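Local coordinates for protein beta-fructofuranosidase (Arthrobacter, PDB 3WPU) that belongs to the levansucrase/invertase family, whose members are built on a five-bladed beta-propeller, at residues A[64-69]-A[101-106]; A[434-439]-A[444-449]; A[19-24]-A[310-315]; A[265-270]-A[329-334]; A[77-80]-A[86-89]. One frame throughout, in Å; residues are numbered along the deposited sequence.

Contact 1: residues A[64-69]-A[101-106]; sequences FPDMSN and ADRNLG
Two first torsions near trans bring Asp66 and Arg103 together: chi1 of -176° swings the aspartate carboxylate out toward the arginine, and the arginine chain, which bends at chi2 (81°), runs straight again until its guanidinium arrives from the opposite direction. The two groups meet through one pair of atoms, Arg103 NH1 donating to Asp66 OD1 at 2.9 Å. This salt bridge is single-pronged, because the carboxylate and guanidinium planes are 69° apart and the donor approaches OD1 from above the carboxylate plane. Water 1 makes up for the missing second prong: it donates to Asp66 OD1 at 2.8 Å and accepts from Arg103 NH2 at 2.9 Å, lying in the guanidinium plane.

Aspartate suits position 66 because its short chain can also serve the backbone. Its other oxygen, OD2, accepts from Ser68 N at 3.0 Å, closing an Asx turn, and takes a further bond from Glu70 N. The same residue starts a type I turn, in which Asn69 N reaches back to Asp66 O at 3.3 Å. Arg103 likewise springs from a type I turn, that of Asp102 to Leu105, at the end of strand 93-102. Its length lets it span the gap to the loop; the same NH1 also binds Val72 O, and the residue makes a cation-pi contact with Trp73.

Both ends are therefore held by more than each other. The carboxylate is shared among backbone N-H groups, a water and a guanidinium, a setting that probably keeps it ionised and makes the salt bridge one member of a polar network at the surface.

Contact 2: residues A[434-439]-A[444-449]; sequences FIDTIG and FVRGGT
Gly439 and Phe444 bring their CA atoms within 3.8 Å at the closed end of a beta hairpin, an approach that Gly439, having no side chain, allows. Next to them Ile438 and Val445 exchange two backbone bonds as an antiparallel hydrogen-bonded pair. Tight packing returns further along: Gly447, also without a side chain, lets its CA lie 3.3 Å from Ile435 O, while Asp436 O receives Gly447 N and Ile435 O receives Gly448 N. Gly448, with positive phi, turns the chain so that Thr449 O can take the nearly straight bond from Ile435 N at 2.9 Å.

The more accessible side is formed by residues 444 to 446. Here the Phe444 ring lies obliquely against Thr437 CG2, its CD1 3.7 Å from that methyl. Arg446, bent at chi2 and chi3, folds back over the strand pair to lie alongside Asp436. Its NH2 meets the syn lone pair of Asp436 OD1 at 2.8 Å, in the guanidinium plane, and NE adds a weak bond to Asp436 O. Thr437 OG1 is bound to Pro406 O.

Asp436 OD2 bonds a glycerol, probably from the crystallisation liquor. Arg446 NH1 also bridges to Asp108, so the arginine, set between two carboxylates, probably helps to balance both charges.

Contact 3: residues A[19-24]-A[310-315]; sequences APEDDF and LAKAKN
Leu310 opens the contact by laying its CD2 methyl beside the turn that carries Pro20, 3.8 Å from Pro20 O and 4.3 Å from Pro20 CB. Leucine and proline suit this point, since both offer compact hydrocarbon to a largely buried spot. Ala311 points to the other side of the strand, and Lys312 returns to the side of Leu310. Its side chain is fully extended, every torsion near 180°, which carries the amine far enough along the turn to find Glu21. Lys312 NZ donates to Glu21 OE2 at 3.2 Å, a longish salt bridge in which the amine approaches the oxygen nearly along its C-O axis. The glutamate comes to it by a bend at chi2 (81°) that turns the carboxylate toward the lysine. The amine has a stronger partner in Glu258, so it sits between two acids.

The turn itself is type I, from Ala19 to Asp22, with Asp22 N bound to Ala19 O at 3.0 Å and Asp22 OD2 receiving Ala19 N; Arg379 also binds Pro20 O. Strand 305-313 runs between strands 260-266 and 321-331 in one propeller sheet, with Phe260 and Leu324 flanking Leu310 and Lys312, and the turn lies over this face shortly before strand 26-27.

Contact 4: residues A[265-270]-A[329-334]; sequences GNSAMQ and SANCVT
Ser267 is where the chain leaving strand 260-266 first meets segment 329-334. Its chi1 of -62° turns OG across to the carboxamide of Asn331, and the hydroxyl donates to Asn331 OD1 at a short 2.6 Å. The bond is well directed: OG lies in the carbonyl plane of the amide, on a lone pair, with a C=O...O angle of 124°. Ser267 CB follows its hydroxyl to 3.4 Å from Asn331 OD1, while OG also rests 4.0 Å from Ser329 CB. Serine suits the place because its short side chain puts a donor within reach of the amide oxygen while staying close to the backbone.

The two segments belong to one blade-like sheet of the propeller, in which strand 305-313 lies between strands 260-266 and 321-331 and runs antiparallel to each. Their final residues therefore gather at the start of the middle strand: Ser267 still bonds through its backbone to Ile305, and the side chains of Met269 and Asn331 both touch Ile305, so the serine-asparagine bond reaches across the strand between them.

Beyond Ser267 the chain bends sharply. Ala268 is the centre of an inverse gamma turn, closed by Met269 N on Ser267 O at 2.9 Å, and this sends the Met269 side chain back toward Asn331. The methionine, bent at chi3, comes from the direction opposite to the asparagine and sets its CE methyl 3.8 Å from Asn331 ND2, a flexible apolar cover beside the amide. Just past that asparagine, Cys332 forms a disulfide with Cys276, and Ala330 O accepts from both Val333 N and Thr334 N.

Contact 5: residues A[77-80]-A[86-89]; sequences TWPL and NQYS
Tyr88 N donates to Leu80 O at 2.9 Å, and water 2 joins the other polar atoms of the same two residues, accepting from Leu80 N and donating to Tyr88 O. The segments are thus held by one direct backbone bond and one bridged by solvent, at a place in the large propeller sheet where strands 72-81 and 88-90 each pair antiparallel with strand 93-102. Leu80 O also takes a CA-H...O contact from Gln87 CA, 3.3 Å away.

Among the side chains, Pro79 and Gln87 pack on each other. The glutamine, extended beyond CG, crosses the proline ring at an angle, so that its CD comes 3.5 Å from Pro79 CG and its OE1 3.4 Å from the same atom. Proline suits this spot by presenting a rigid hydrocarbon surface to the flat amide. The amide itself is directed by its nitrogen, since NE2 binds Pro485 O, and Tyr424 of strand 423-425 touches both residues.

Leu80 and Tyr88 approach through their stems, CB to CB at 4.3 Å, and each then packs on Val169 of strand 159-169. Leucine gives this buried position its apolar bulk. Tyrosine adds a ring with a polar end: its hydroxyl binds Asp82 OD2, and the same carboxylate oxygen receives Asn86 ND2, while Asn86 OD1 bonds Asn487, which ties the connection between the strands together. With CG of Tyr88 set opposite its own carbonyl carbon (chi1 -78°), the ring turns its edge to the leucine backbone, leaving Leu80 O in the ring plane, 3.8 Å from Tyr88 CD1.

How the contacts relate
From the N terminus, the 19-24 turn is the first segment and waits almost 290 residues for its partner in strand 305-313. Within that long loop, contact 1 closes a short one, and contact 5 a still smaller one inside contact 1; both reach the large sheet containing strands 72-81 and 93-102, contact 1 by fastening a loop to the end of strand 93-102. Contact 4 opens before contact 3 has closed and ends after it, so the two cross: contact 3 fastens the N-terminal turn to a strand of one five-stranded sheet, and contact 4 joins the ends of two of its other strands. Contact 2 follows last as a local hairpin. It nevertheless touches contact 1, where Met67 N probably bonds to Thr449 OG1.

Contact 1: residues A[64-69]-A[101-106]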
# COMPACT_ATOMS: atom_id res chain seq x y z
N PHE A 64 16.69 -15.39 -1.70
CA PHE A 64 16.48 -14.21 -0.88
C PHE A 64 16.55 -14.63 0.58
O PHE A 64 16.23 -15.77 0.93
CB PHE A 64 15.14 -13.56 -1.21
CG PHE A 64 13.98 -14.53 -1.30
CD1 PHE A 64 13.31 -14.95 -0.15
CD2 PHE A 64 13.55 -15.03 -2.53
CE1 PHE A 64 12.24 -15.81 -0.24
CE2 PHE A 64 12.49 -15.90 -2.62
CZ PHE A 64 11.83 -16.31 -1.47
N PRO A 65 16.98 -13.70 1.45
CA PRO A 65 16.89 -13.94 2.88
C PRO A 65 15.44 -13.80 3.35
O PRO A 65 14.56 -13.26 2.63
CB PRO A 65 17.75 -12.84 3.46
CG PRO A 65 17.57 -11.69 2.51
CD PRO A 65 17.41 -12.32 1.15
N ASP A 66 15.20 -14.31 4.55
CA ASP A 66 13.89 -14.21 5.20
C ASP A 66 13.97 -13.31 6.44
O ASP A 66 14.79 -13.53 7.34
CB ASP A 66 13.32 -15.58 5.52
CG ASP A 66 11.93 -15.49 6.10
OD1 ASP A 66 10.96 -15.71 5.34
OD2 ASP A 66 11.83 -15.19 7.30
N MET A 67 13.14 -12.27 6.47
CA MET A 67 13.25 -11.23 7.47
C MET A 67 12.89 -11.67 8.89
O MET A 67 13.29 -11.03 9.87
CB MET A 67 12.34 -10.08 7.06
CG MET A 67 10.84 -10.40 7.17
SD MET A 67 9.82 -9.11 6.40
CE MET A 67 9.91 -7.72 7.52
N SER A 68 12.10 -12.75 9.00
CA SER A 68 11.64 -13.25 10.31
C SER A 68 12.33 -14.56 10.69
O SER A 68 11.91 -15.20 11.65
CB SER A 68 10.12 -13.42 10.34
OG SER A 68 9.64 -14.58 9.63
N ASN A 69 13.38 -14.92 9.97
CA ASN A 69 14.03 -16.23 10.15
C ASN A 69 13.00 -17.36 10.06
O ASN A 69 13.07 -18.37 10.78
CB ASN A 69 14.75 -16.27 11.50
CG ASN A 69 15.96 -15.37 11.56
OD1 ASN A 69 16.52 -14.97 10.54
ND2 ASN A 69 16.40 -15.07 12.77
N ALA A 101 1.10 -14.50 9.19
CA ALA A 101 0.33 -15.70 9.28
C ALA A 101 1.31 -16.76 9.75
O ALA A 101 2.50 -16.66 9.43
CB ALA A 101 -0.27 -16.11 7.95
N ASP A 102 0.80 -17.74 10.49
CA ASP A 102 1.67 -18.79 11.00
C ASP A 102 2.32 -19.58 9.88
O ASP A 102 1.68 -19.90 8.87
CB ASP A 102 0.91 -19.70 11.94
CG ASP A 102 0.43 -18.96 13.18
OD1 ASP A 102 -0.78 -19.03 13.49
OD2 ASP A 102 1.28 -18.29 13.80
N ARG A 103 3.60 -19.88 10.07
CA ARG A 103 4.45 -20.43 9.01
C ARG A 103 4.02 -21.84 8.63
O ARG A 103 4.23 -22.27 7.50
CB ARG A 103 5.93 -20.39 9.42
CG ARG A 103 6.88 -20.56 8.26
CD ARG A 103 7.09 -19.28 7.48
NE ARG A 103 7.95 -19.52 6.34
CZ ARG A 103 8.69 -18.59 5.72
NH1 ARG A 103 8.69 -17.30 6.11
NH2 ARG A 103 9.43 -18.94 4.69
N ASN A 104 3.35 -22.54 9.54
CA ASN A 104 2.81 -23.87 9.21
C ASN A 104 1.75 -23.83 8.11
O ASN A 104 1.52 -24.83 7.42
CB ASN A 104 2.20 -24.52 10.45
CG ASN A 104 3.17 -25.43 11.20
OD1 ASN A 104 4.41 -25.40 11.01
ND2 ASN A 104 2.60 -26.20 12.10
N LEU A 105 1.07 -22.70 7.94
CA LEU A 105 0.04 -22.59 6.92
C LEU A 105 0.62 -22.62 5.50
O LEU A 105 1.75 -22.17 5.27
CB LEU A 105 -0.75 -21.27 7.08
CG LEU A 105 -1.49 -21.15 8.40
CD1 LEU A 105 -1.96 -19.70 8.63
CD2 LEU A 105 -2.65 -22.09 8.48
N GLY A 106 -0.14 -23.17 4.55
CA GLY A 106 0.13 -22.89 3.14
C GLY A 106 0.03 -21.39 2.90
O GLY A 106 -0.89 -20.75 3.42
O HOH W 1 10.68 -17.00 2.89

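Contact 2: residues A[434-439]-A[444-449]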
# COMPACT_ATOMS: atom_id res chain seq x y z
N PHE A 434 6.48 -7.01 -0.78
CA PHE A 434 6.77 -8.38 -0.32
C PHE A 434 6.86 -9.29 -1.50
O PHE A 434 6.22 -9.10 -2.53
CB PHE A 434 5.72 -8.87 0.70
CG PHE A 434 4.46 -9.42 0.07
CD1 PHE A 434 4.36 -10.75 -0.31
CD2 PHE A 434 3.36 -8.61 -0.18
CE1 PHE A 434 3.19 -11.24 -0.89
CE2 PHE A 434 2.20 -9.09 -0.76
CZ PHE A 434 2.12 -10.41 -1.15
N ILE A 435 7.58 -10.38 -1.30
CA ILE A 435 7.75 -11.40 -2.34
C ILE A 435 6.65 -12.45 -2.30
O ILE A 435 6.37 -13.04 -1.23
CB ILE A 435 9.09 -12.13 -2.13
CG1 ILE A 435 10.27 -11.16 -2.27
CG2 ILE A 435 9.23 -13.27 -3.14
CD1 ILE A 435 11.62 -11.73 -1.91
N ASP A 436 6.02 -12.70 -3.44
CA ASP A 436 4.95 -13.68 -3.47
C ASP A 436 5.56 -14.95 -4.02
O ASP A 436 5.72 -15.93 -3.27
CB ASP A 436 3.75 -13.21 -4.28
CG ASP A 436 2.55 -14.14 -4.14
OD1 ASP A 436 2.68 -15.26 -3.61
OD2 ASP A 436 1.47 -13.75 -4.61
N THR A 437 5.94 -14.94 -5.30
CA THR A 437 6.61 -16.10 -5.91
C THR A 437 7.79 -15.66 -6.78
O THR A 437 7.69 -14.66 -7.46
CB THR A 437 5.64 -16.88 -6.79
OG1 THR A 437 4.57 -17.33 -5.99
CG2 THR A 437 6.32 -18.11 -7.50
N ILE A 438 8.87 -16.44 -6.80
CA ILE A 438 9.94 -16.24 -7.77
C ILE A 438 10.29 -17.61 -8.30
O ILE A 438 10.47 -18.53 -7.51
CB ILE A 438 11.20 -15.60 -7.17
CG1 ILE A 438 10.86 -14.20 -6.63
CG2 ILE A 438 12.30 -15.49 -8.22
CD1 ILE A 438 12.00 -13.51 -5.89
N GLY A 439 10.31 -17.73 -9.62
CA GLY A 439 10.74 -18.99 -10.24
C GLY A 439 9.89 -19.42 -11.41
O GLY A 439 8.90 -18.79 -11.76
N PHE A 444 10.04 -23.03 -8.47
CA PHE A 444 9.64 -21.77 -7.86
C PHE A 444 9.56 -21.87 -6.36
O PHE A 444 9.47 -22.96 -5.80
CB PHE A 444 8.32 -21.26 -8.45
CG PHE A 444 7.10 -22.10 -8.09
CD1 PHE A 444 6.31 -21.77 -6.99
CD2 PHE A 444 6.72 -23.18 -8.89
CE1 PHE A 444 5.18 -22.51 -6.69
CE2 PHE A 444 5.60 -23.93 -8.59
CZ PHE A 444 4.82 -23.60 -7.49
N VAL A 445 9.58 -20.70 -5.71
CA VAL A 445 9.51 -20.64 -4.27
C VAL A 445 8.59 -19.49 -3.90
O VAL A 445 8.47 -18.53 -4.67
CB VAL A 445 10.88 -20.39 -3.61
CG1 VAL A 445 11.77 -21.62 -3.79
CG2 VAL A 445 11.57 -19.17 -4.15
N ARG A 446 7.93 -19.65 -2.76
CA ARG A 446 7.10 -18.59 -2.18
C ARG A 446 7.92 -17.76 -1.22
O ARG A 446 8.82 -18.28 -0.55
CB ARG A 446 5.88 -19.17 -1.48
CG ARG A 446 5.06 -20.12 -2.34
CD ARG A 446 4.66 -19.56 -3.70
NE ARG A 446 3.64 -18.52 -3.59
CZ ARG A 446 2.33 -18.76 -3.49
NH1 ARG A 446 1.88 -20.01 -3.46
NH2 ARG A 446 1.46 -17.75 -3.44
N GLY A 447 7.58 -16.48 -1.12
CA GLY A 447 8.34 -15.55 -0.32
C GLY A 447 7.80 -15.37 1.08
O GLY A 447 8.28 -15.97 2.04
N GLY A 448 6.82 -14.48 1.25
CA GLY A 448 6.32 -14.23 2.59
C GLY A 448 7.38 -13.52 3.43
O GLY A 448 7.51 -13.74 4.63
N THR A 449 8.14 -12.65 2.75
CA THR A 449 9.18 -11.80 3.35
C THR A 449 9.38 -10.62 2.36
O THR A 449 8.98 -10.71 1.20
CB THR A 449 10.50 -12.58 3.56
OG1 THR A 449 11.46 -11.75 4.24
CG2 THR A 449 11.09 -13.06 2.22

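Contact 3: residues A[19-24]-A[310-315]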
# COMPACT_ATOMS: atom_id res chain seq x y z
N ALA A 19 -13.15 20.16 -5.16
CA ALA A 19 -13.24 20.08 -3.70
C ALA A 19 -13.26 18.63 -3.27
O ALA A 19 -13.86 17.79 -3.95
CB ALA A 19 -14.45 20.83 -3.15
N PRO A 20 -12.65 18.34 -2.12
CA PRO A 20 -12.72 16.95 -1.63
C PRO A 20 -14.15 16.43 -1.51
O PRO A 20 -14.39 15.25 -1.74
CB PRO A 20 -12.02 17.04 -0.28
CG PRO A 20 -10.96 18.03 -0.55
CD PRO A 20 -11.71 19.13 -1.31
N GLU A 21 -15.10 17.33 -1.20
CA GLU A 21 -16.51 16.97 -1.02
C GLU A 21 -17.34 16.91 -2.32
O GLU A 21 -18.50 16.52 -2.28
CB GLU A 21 -17.17 17.97 -0.05
CG GLU A 21 -16.52 18.02 1.32
CD GLU A 21 -15.25 18.89 1.39
OE1 GLU A 21 -14.81 19.46 0.37
OE2 GLU A 21 -14.65 18.96 2.48
N ASP A 22 -16.75 17.31 -3.46
CA ASP A 22 -17.41 17.28 -4.76
C ASP A 22 -17.62 15.87 -5.27
O ASP A 22 -17.04 14.93 -4.75
CB ASP A 22 -16.57 18.05 -5.80
CG ASP A 22 -16.65 19.57 -5.64
OD1 ASP A 22 -17.59 20.06 -4.97
OD2 ASP A 22 -15.79 20.29 -6.19
N ASP A 23 -18.47 15.73 -6.28
CA ASP A 23 -18.88 14.42 -6.77
C ASP A 23 -18.06 13.87 -7.92
O ASP A 23 -18.28 12.73 -8.35
CB ASP A 23 -20.36 14.49 -7.12
CG ASP A 23 -21.18 14.74 -5.91
OD1 ASP A 23 -21.51 15.91 -5.63
OD2 ASP A 23 -21.40 13.77 -5.19
N PHE A 24 -17.10 14.65 -8.42
CA PHE A 24 -16.31 14.20 -9.54
C PHE A 24 -15.48 12.98 -9.18
O PHE A 24 -14.72 13.00 -8.22
CB PHE A 24 -15.37 15.29 -9.99
CG PHE A 24 -14.56 14.90 -11.18
CD1 PHE A 24 -15.04 15.11 -12.47
CD2 PHE A 24 -13.33 14.27 -11.02
CE1 PHE A 24 -14.28 14.75 -13.58
CE2 PHE A 24 -12.59 13.87 -12.12
CZ PHE A 24 -13.06 14.12 -13.40
N LEU A 310 -12.61 7.89 -0.77
CA LEU A 310 -12.11 8.98 0.05
C LEU A 310 -13.07 9.14 1.24
O LEU A 310 -14.30 8.95 1.09
CB LEU A 310 -12.08 10.29 -0.74
CG LEU A 310 -11.38 11.47 -0.06
CD1 LEU A 310 -9.88 11.27 0.13
CD2 LEU A 310 -11.65 12.76 -0.84
N ALA A 311 -12.51 9.43 2.40
CA ALA A 311 -13.29 9.75 3.60
C ALA A 311 -12.59 10.89 4.32
O ALA A 311 -11.39 11.13 4.15
CB ALA A 311 -13.45 8.55 4.51
N LYS A 312 -13.38 11.62 5.10
CA LYS A 312 -12.89 12.74 5.87
C LYS A 312 -13.25 12.56 7.35
O LYS A 312 -14.38 12.18 7.69
CB LYS A 312 -13.52 14.02 5.34
CG LYS A 312 -13.08 15.27 6.07
CD LYS A 312 -13.81 16.47 5.49
CE LYS A 312 -13.38 17.72 6.22
NZ LYS A 312 -13.86 18.96 5.56
N ALA A 313 -12.28 12.84 8.22
CA ALA A 313 -12.47 12.72 9.68
C ALA A 313 -13.37 13.86 10.17
O ALA A 313 -13.27 15.02 9.68
CB ALA A 313 -11.14 12.74 10.41
N LYS A 314 -14.25 13.53 11.09
CA LYS A 314 -15.19 14.53 11.64
C LYS A 314 -14.72 15.06 12.99
O LYS A 314 -15.28 16.04 13.49
CB LYS A 314 -16.57 13.90 11.77
CG LYS A 314 -17.11 13.36 10.46
CD LYS A 314 -18.63 13.18 10.48
CE LYS A 314 -19.09 11.98 11.29
NZ LYS A 314 -20.58 11.99 11.41
N ASN A 315 -13.72 14.43 13.59
CA ASN A 315 -13.18 14.91 14.88
C ASN A 315 -11.67 14.79 14.94
O ASN A 315 -11.05 14.13 14.09
CB ASN A 315 -13.88 14.24 16.07
CG ASN A 315 -13.71 12.73 16.10
OD1 ASN A 315 -12.85 12.18 15.44
ND2 ASN A 315 -14.53 12.05 16.88

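Contact 4: residues A[265-270]-A[329-334]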
# COMPACT_ATOMS: atom_id res chain seq x y z
N GLY A 265 -12.30 0.31 -2.62
CA GLY A 265 -13.68 -0.14 -2.70
C GLY A 265 -14.01 -0.75 -4.05
O GLY A 265 -13.10 -1.00 -4.87
N ASN A 266 -15.29 -1.02 -4.28
CA ASN A 266 -15.81 -1.21 -5.62
C ASN A 266 -16.89 -0.18 -5.87
O ASN A 266 -17.53 0.30 -4.94
CB ASN A 266 -16.44 -2.59 -5.83
CG ASN A 266 -15.43 -3.74 -5.82
OD1 ASN A 266 -15.74 -4.82 -5.35
ND2 ASN A 266 -14.28 -3.54 -6.35
N SER A 267 -17.10 0.14 -7.14
CA SER A 267 -18.22 0.99 -7.52
C SER A 267 -19.52 0.33 -7.05
O SER A 267 -19.71 -0.87 -7.13
CB SER A 267 -18.22 1.19 -9.03
OG SER A 267 -17.04 1.86 -9.44
N ALA A 268 -20.44 1.16 -6.58
CA ALA A 268 -21.66 0.71 -5.91
C ALA A 268 -22.78 0.38 -6.91
O ALA A 268 -23.78 1.11 -7.05
CB ALA A 268 -22.10 1.77 -4.90
N MET A 269 -22.60 -0.71 -7.61
CA MET A 269 -23.60 -1.23 -8.54
C MET A 269 -23.88 -2.66 -8.14
O MET A 269 -22.98 -3.37 -7.69
CB MET A 269 -23.09 -1.18 -9.98
CG MET A 269 -23.08 0.23 -10.54
SD MET A 269 -22.49 0.38 -12.24
CE MET A 269 -20.72 0.24 -12.09
N GLN A 270 -25.12 -3.09 -8.30
CA GLN A 270 -25.45 -4.48 -8.13
C GLN A 270 -24.65 -5.27 -9.14
O GLN A 270 -24.59 -4.88 -10.31
CB GLN A 270 -26.96 -4.68 -8.37
CG GLN A 270 -27.44 -6.09 -8.14
CD GLN A 270 -27.40 -6.52 -6.68
OE1 GLN A 270 -27.01 -7.64 -6.35
NE2 GLN A 270 -27.78 -5.62 -5.80
N SER A 329 -12.32 5.55 -10.34
CA SER A 329 -13.02 4.30 -10.69
C SER A 329 -12.32 3.67 -11.85
O SER A 329 -11.78 4.36 -12.72
CB SER A 329 -14.48 4.53 -11.05
OG SER A 329 -14.64 5.45 -12.14
N ALA A 330 -12.34 2.33 -11.85
CA ALA A 330 -11.78 1.50 -12.89
C ALA A 330 -12.85 0.54 -13.47
O ALA A 330 -12.59 -0.67 -13.69
CB ALA A 330 -10.61 0.72 -12.32
N ASN A 331 -14.03 1.08 -13.72
CA ASN A 331 -15.16 0.30 -14.23
C ASN A 331 -14.85 -0.26 -15.60
O ASN A 331 -14.38 0.45 -16.49
CB ASN A 331 -16.45 1.11 -14.27
CG ASN A 331 -16.90 1.57 -12.89
OD1 ASN A 331 -16.42 1.09 -11.87
ND2 ASN A 331 -17.80 2.54 -12.86
N CYS A 332 -15.03 -1.57 -15.71
CA CYS A 332 -14.62 -2.36 -16.86
C CYS A 332 -13.11 -2.32 -17.16
O CYS A 332 -12.68 -2.50 -18.30
CB CYS A 332 -15.45 -1.95 -18.10
SG CYS A 332 -17.20 -2.38 -17.88
N VAL A 333 -12.30 -2.05 -16.13
CA VAL A 333 -10.83 -2.06 -16.29
C VAL A 333 -10.21 -3.05 -15.31
O VAL A 333 -9.54 -3.99 -15.73
CB VAL A 333 -10.25 -0.64 -16.13
CG1 VAL A 333 -8.73 -0.66 -16.02
CG2 VAL A 333 -10.67 0.19 -17.34
N THR A 334 -10.50 -2.90 -14.02
CA THR A 334 -10.01 -3.86 -13.02
C THR A 334 -10.98 -3.99 -11.83
O THR A 334 -11.63 -3.01 -11.41
CB THR A 334 -8.59 -3.54 -12.48
OG1 THR A 334 -8.20 -4.55 -11.55
CG2 THR A 334 -8.53 -2.17 -11.77

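Contact 5: residues A[77-80]-A[86-89]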
# COMPACT_ATOMS: atom_id res chain seq x y z
N THR A 77 3.08 -4.62 4.50
CA THR A 77 3.82 -4.00 5.57
C THR A 77 3.66 -2.49 5.45
O THR A 77 3.59 -1.93 4.34
CB THR A 77 5.28 -4.43 5.52
OG1 THR A 77 5.32 -5.86 5.74
CG2 THR A 77 6.13 -3.70 6.53
N TRP A 78 3.63 -1.83 6.60
CA TRP A 78 3.63 -0.37 6.65
C TRP A 78 4.46 0.22 7.79
O TRP A 78 4.58 -0.36 8.87
CB TRP A 78 2.22 0.20 6.70
CG TRP A 78 1.32 -0.28 7.81
CD1 TRP A 78 1.07 0.35 8.99
CD2 TRP A 78 0.53 -1.46 7.81
NE1 TRP A 78 0.15 -0.37 9.73
CE2 TRP A 78 -0.18 -1.51 9.03
CE3 TRP A 78 0.37 -2.53 6.90
CZ2 TRP A 78 -1.04 -2.56 9.36
CZ3 TRP A 78 -0.50 -3.55 7.22
CH2 TRP A 78 -1.17 -3.58 8.46
N PRO A 79 5.02 1.42 7.54
CA PRO A 79 5.81 2.12 8.56
C PRO A 79 4.91 2.92 9.51
O PRO A 79 3.71 2.98 9.33
CB PRO A 79 6.66 3.08 7.72
CG PRO A 79 5.77 3.43 6.59
CD PRO A 79 4.99 2.17 6.27
N LEU A 80 5.52 3.51 10.52
CA LEU A 80 4.85 4.47 11.38
C LEU A 80 4.99 5.84 10.71
O LEU A 80 6.10 6.24 10.34
CB LEU A 80 5.55 4.46 12.72
CG LEU A 80 4.91 5.10 13.91
CD1 LEU A 80 3.44 4.68 13.99
CD2 LEU A 80 5.70 4.64 15.14
N ASN A 86 5.84 11.05 6.42
CA ASN A 86 7.18 10.82 6.91
C ASN A 86 7.16 9.57 7.76
O ASN A 86 6.12 9.26 8.37
CB ASN A 86 7.65 11.98 7.78
CG ASN A 86 7.83 13.24 7.00
OD1 ASN A 86 8.51 13.25 5.99
ND2 ASN A 86 7.20 14.34 7.47
N GLN A 87 8.27 8.84 7.75
CA GLN A 87 8.41 7.56 8.42
C GLN A 87 9.27 7.69 9.67
O GLN A 87 10.33 8.34 9.65
CB GLN A 87 8.96 6.51 7.44
CG GLN A 87 8.05 6.41 6.22
CD GLN A 87 8.39 5.36 5.19
OE1 GLN A 87 7.61 5.14 4.25
NE2 GLN A 87 9.52 4.70 5.35
N TYR A 88 8.81 7.06 10.76
CA TYR A 88 9.36 7.30 12.09
C TYR A 88 10.07 6.16 12.81
O TYR A 88 9.66 4.99 12.76
CB TYR A 88 8.25 7.77 13.00
CG TYR A 88 7.89 9.21 12.79
CD1 TYR A 88 7.14 9.61 11.69
CD2 TYR A 88 8.29 10.18 13.70
CE1 TYR A 88 6.82 10.92 11.48
CE2 TYR A 88 7.97 11.52 13.50
CZ TYR A 88 7.25 11.88 12.38
OH TYR A 88 6.90 13.20 12.16
N SER A 89 11.13 6.54 13.52
CA SER A 89 11.68 5.75 14.62
C SER A 89 11.16 6.38 15.90
O SER A 89 10.82 7.57 15.91
CB SER A 89 13.21 5.75 14.57
OG SER A 89 13.72 7.04 14.82
O HOH W 2 8.47 3.34 10.71